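Local atomic coordinates of mitochondrial association factor 1 (Toxoplasma gondii, PDB entry 6BXS), a protein that belongs to a parasite family whose locus is required for manipulating host mitochondria, and probably keeps an ancestral function of its macro domain fold. Residues Leu191-Ala196 / Ile214-Leu219. Numbering follows the deposited sequence.
Sequences LGIVGA and IRLPLL
In the three-layer alpha/beta/alpha core of this macro domain, helix 179-202 lies on one face of the central sheet, and I193 is the residue it sets against I214, L216 and L219 at the end of strand 213-216 and in the loop that follows. The contact is wholly apolar, with no hydrogen bond across it. The two branches of I193 divide the work. Its chi1 of -63° puts CG1 beside the backbone N and leaves CG2 anti to it, facing the strand: I193 CG2 lies 3.9 Å from I214 CD1 and 4.2 Å from L216 CD2, so one methyl meets two residues whose side chains leave the same face of the strand. Both pairs meet at a slant. The other branch serves the loop: I193 CD1 meets L219 CD1 at 3.7 Å, the two side chains reaching toward each other tip to tip. I214 brings its end methyl to the helix through CG1, which is wedged between its own backbone N and carbonyl carbon (chi1 47°), and extends from there with chi2 at 173°. R215, between the two strand contacts, points to the far face of the sheet, where it forms a salt bridge with D38. The strand runs parallel to both its neighbours, 45-50 and 253-256, and V48 of the former touches I193 and L216 while L254 of the latter touches I214 and L216. Helix 230-248 packs beside helix 179-202, with A244 and F248 against V194, and Y186, earlier on helix 179-202, hydrogen-bonds through its OH to the carbonyl O of L219.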
ATOM      1  N   LEU A 191     -10.116  -0.855  -1.290  1.00 20.34           N
ATOM      2  CA  LEU A 191     -10.812   0.250  -1.941  1.00 22.71           C
ATOM      3  C   LEU A 191     -10.056   1.561  -1.737  1.00 22.01           C
ATOM      4  O   LEU A 191     -10.028   2.417  -2.621  1.00 25.54           O
ATOM      5  CB  LEU A 191     -12.241   0.387  -1.407  1.00 23.81           C
ATOM      6  CG  LEU A 191     -13.296  -0.607  -1.900  1.00 22.56           C
ATOM      7  CD1 LEU A 191     -14.633  -0.311  -1.238  1.00 25.20           C
ATOM      8  CD2 LEU A 191     -13.439  -0.564  -3.414  1.00 22.09           C
ATOM      9  N   GLY A 192      -9.449   1.715  -0.565  1.00 22.63           N
ATOM     10  CA  GLY A 192      -8.666   2.900  -0.263  1.00 21.71           C
ATOM     11  C   GLY A 192      -7.447   3.022  -1.157  1.00 21.70           C
ATOM     12  O   GLY A 192      -7.132   4.103  -1.656  1.00 21.02           O
ATOM     13  N   ILE A 193      -6.760   1.904  -1.359  1.00 17.26           N
ATOM     14  CA  ILE A 193      -5.570   1.864  -2.200  1.00 20.43           C
ATOM     15  C   ILE A 193      -5.906   2.185  -3.656  1.00 21.96           C
ATOM     16  O   ILE A 193      -5.309   3.075  -4.260  1.00 18.29           O
ATOM     17  CB  ILE A 193      -4.895   0.481  -2.128  1.00 23.36           C
ATOM     18  CG1 ILE A 193      -4.409   0.201  -0.704  1.00 22.89           C
ATOM     19  CG2 ILE A 193      -3.720   0.397  -3.095  1.00 24.67           C
ATOM     20  CD1 ILE A 193      -4.218  -1.268  -0.402  1.00 30.22           C
ATOM     21  N   VAL A 194      -6.860   1.449  -4.214  1.00 17.03           N
ATOM     22  CA  VAL A 194      -7.234   1.611  -5.614  1.00 21.55           C
ATOM     23  C   VAL A 194      -7.974   2.928  -5.831  1.00 22.91           C
ATOM     24  O   VAL A 194      -7.831   3.567  -6.873  1.00 19.72           O
ATOM     25  CB  VAL A 194      -8.107   0.434  -6.091  1.00 22.77           C
ATOM     26  CG1 VAL A 194      -8.490   0.596  -7.560  1.00 20.42           C
ATOM     27  CG2 VAL A 194      -7.374  -0.887  -5.877  1.00 18.31           C
ATOM     28  N   GLY A 195      -8.759   3.335  -4.838  1.00 23.37           N
ATOM     29  CA  GLY A 195      -9.479   4.592  -4.908  1.00 23.02           C
ATOM     30  C   GLY A 195      -8.542   5.784  -4.863  1.00 20.97           C
ATOM     31  O   GLY A 195      -8.723   6.758  -5.598  1.00 18.66           O
ATOM     32  N   ALA A 196      -7.536   5.705  -3.998  1.00 19.22           N
ATOM     33  CA  ALA A 196      -6.542   6.765  -3.878  1.00 18.94           C
ATOM     34  C   ALA A 196      -5.805   6.964  -5.199  1.00 22.67           C
ATOM     35  O   ALA A 196      -5.618   8.093  -5.653  1.00 21.81           O
ATOM     36  CB  ALA A 196      -5.555   6.448  -2.769  1.00 18.68           C
ATOM     37  N   ILE A 214       0.859  -0.560  -9.052  1.00 19.99           N
ATOM     38  CA  ILE A 214       1.042  -0.598  -7.608  1.00 26.99           C
ATOM     39  C   ILE A 214       1.610  -1.944  -7.168  1.00 25.73           C
ATOM     40  O   ILE A 214       1.121  -3.003  -7.567  1.00 21.90           O
ATOM     41  CB  ILE A 214      -0.274  -0.313  -6.847  1.00 27.17           C
ATOM     42  CG1 ILE A 214      -1.432  -1.126  -7.427  1.00 31.63           C
ATOM     43  CG2 ILE A 214      -0.593   1.174  -6.906  1.00 30.87           C
ATOM     44  CD1 ILE A 214      -2.716  -1.008  -6.620  1.00 36.34           C
ATOM     45  N   ARG A 215       2.659  -1.879  -6.353  1.00 20.88           N
ATOM     46  CA  ARG A 215       3.317  -3.065  -5.820  1.00 19.80           C
ATOM     47  C   ARG A 215       2.855  -3.306  -4.387  1.00 23.27           C
ATOM     48  O   ARG A 215       3.142  -2.509  -3.492  1.00 23.08           O
ATOM     49  CB  ARG A 215       4.837  -2.898  -5.884  1.00 20.73           C
ATOM     50  CG  ARG A 215       5.632  -4.089  -5.375  1.00 20.88           C
ATOM     51  CD  ARG A 215       7.101  -3.968  -5.764  1.00 22.30           C
ATOM     52  NE  ARG A 215       7.283  -3.963  -7.215  1.00 22.65           N
ATOM     53  CZ  ARG A 215       8.455  -3.826  -7.828  1.00 26.93           C
ATOM     54  NH1 ARG A 215       9.571  -3.681  -7.125  1.00 23.72           N
ATOM     55  NH2 ARG A 215       8.514  -3.834  -9.153  1.00 24.40           N
ATOM     56  N   LEU A 216       2.142  -4.410  -4.183  1.00 23.53           N
ATOM     57  CA  LEU A 216       1.473  -4.687  -2.915  1.00 21.33           C
ATOM     58  C   LEU A 216       2.136  -5.812  -2.126  1.00 25.20           C
ATOM     59  O   LEU A 216       2.586  -6.797  -2.712  1.00 23.38           O
ATOM     60  CB  LEU A 216       0.010  -5.062  -3.165  1.00 24.75           C
ATOM     61  CG  LEU A 216      -0.852  -4.032  -3.892  1.00 33.31           C
ATOM     62  CD1 LEU A 216      -2.122  -4.673  -4.421  1.00 36.10           C
ATOM     63  CD2 LEU A 216      -1.182  -2.892  -2.956  1.00 38.14           C
ATOM     64  N   PRO A 217       2.195  -5.673  -0.793  1.00 23.70           N
ATOM     65  CA  PRO A 217       2.483  -6.840   0.042  1.00 20.94           C
ATOM     66  C   PRO A 217       1.193  -7.599   0.322  1.00 22.86           C
ATOM     67  O   PRO A 217       0.128  -7.137  -0.094  1.00 21.22           O
ATOM     68  CB  PRO A 217       3.049  -6.221   1.317  1.00 27.50           C
ATOM     69  CG  PRO A 217       2.307  -4.934   1.432  1.00 24.15           C
ATOM     70  CD  PRO A 217       2.111  -4.441   0.016  1.00 23.53           C
ATOM     71  N   LEU A 218       1.274  -8.736   1.002  1.00 29.14           N
ATOM     72  CA  LEU A 218       0.074  -9.370   1.528  1.00 23.87           C
ATOM     73  C   LEU A 218      -0.298  -8.666   2.827  1.00 24.52           C
ATOM     74  O   LEU A 218       0.267  -8.950   3.883  1.00 25.16           O
ATOM     75  CB  LEU A 218       0.283 -10.864   1.762  1.00 20.79           C
ATOM     76  CG  LEU A 218      -0.935 -11.598   2.333  1.00 22.11           C
ATOM     77  CD1 LEU A 218      -2.035 -11.731   1.285  1.00 25.57           C
ATOM     78  CD2 LEU A 218      -0.531 -12.957   2.880  1.00 25.62           C
ATOM     79  N   LEU A 219      -1.242  -7.735   2.736  1.00 22.62           N
ATOM     80  CA  LEU A 219      -1.630  -6.921   3.879  1.00 24.33           C
ATOM     81  C   LEU A 219      -2.212  -7.772   5.002  1.00 23.15           C
ATOM     82  O   LEU A 219      -2.905  -8.758   4.754  1.00 21.69           O
ATOM     83  CB  LEU A 219      -2.636  -5.855   3.444  1.00 19.61           C
ATOM     84  CG  LEU A 219      -2.057  -4.777   2.527  1.00 25.15           C
ATOM     85  CD1 LEU A 219      -3.164  -4.044   1.790  1.00 23.91           C
ATOM     86  CD2 LEU A 219      -1.209  -3.799   3.324  1.00 26.06           C
TER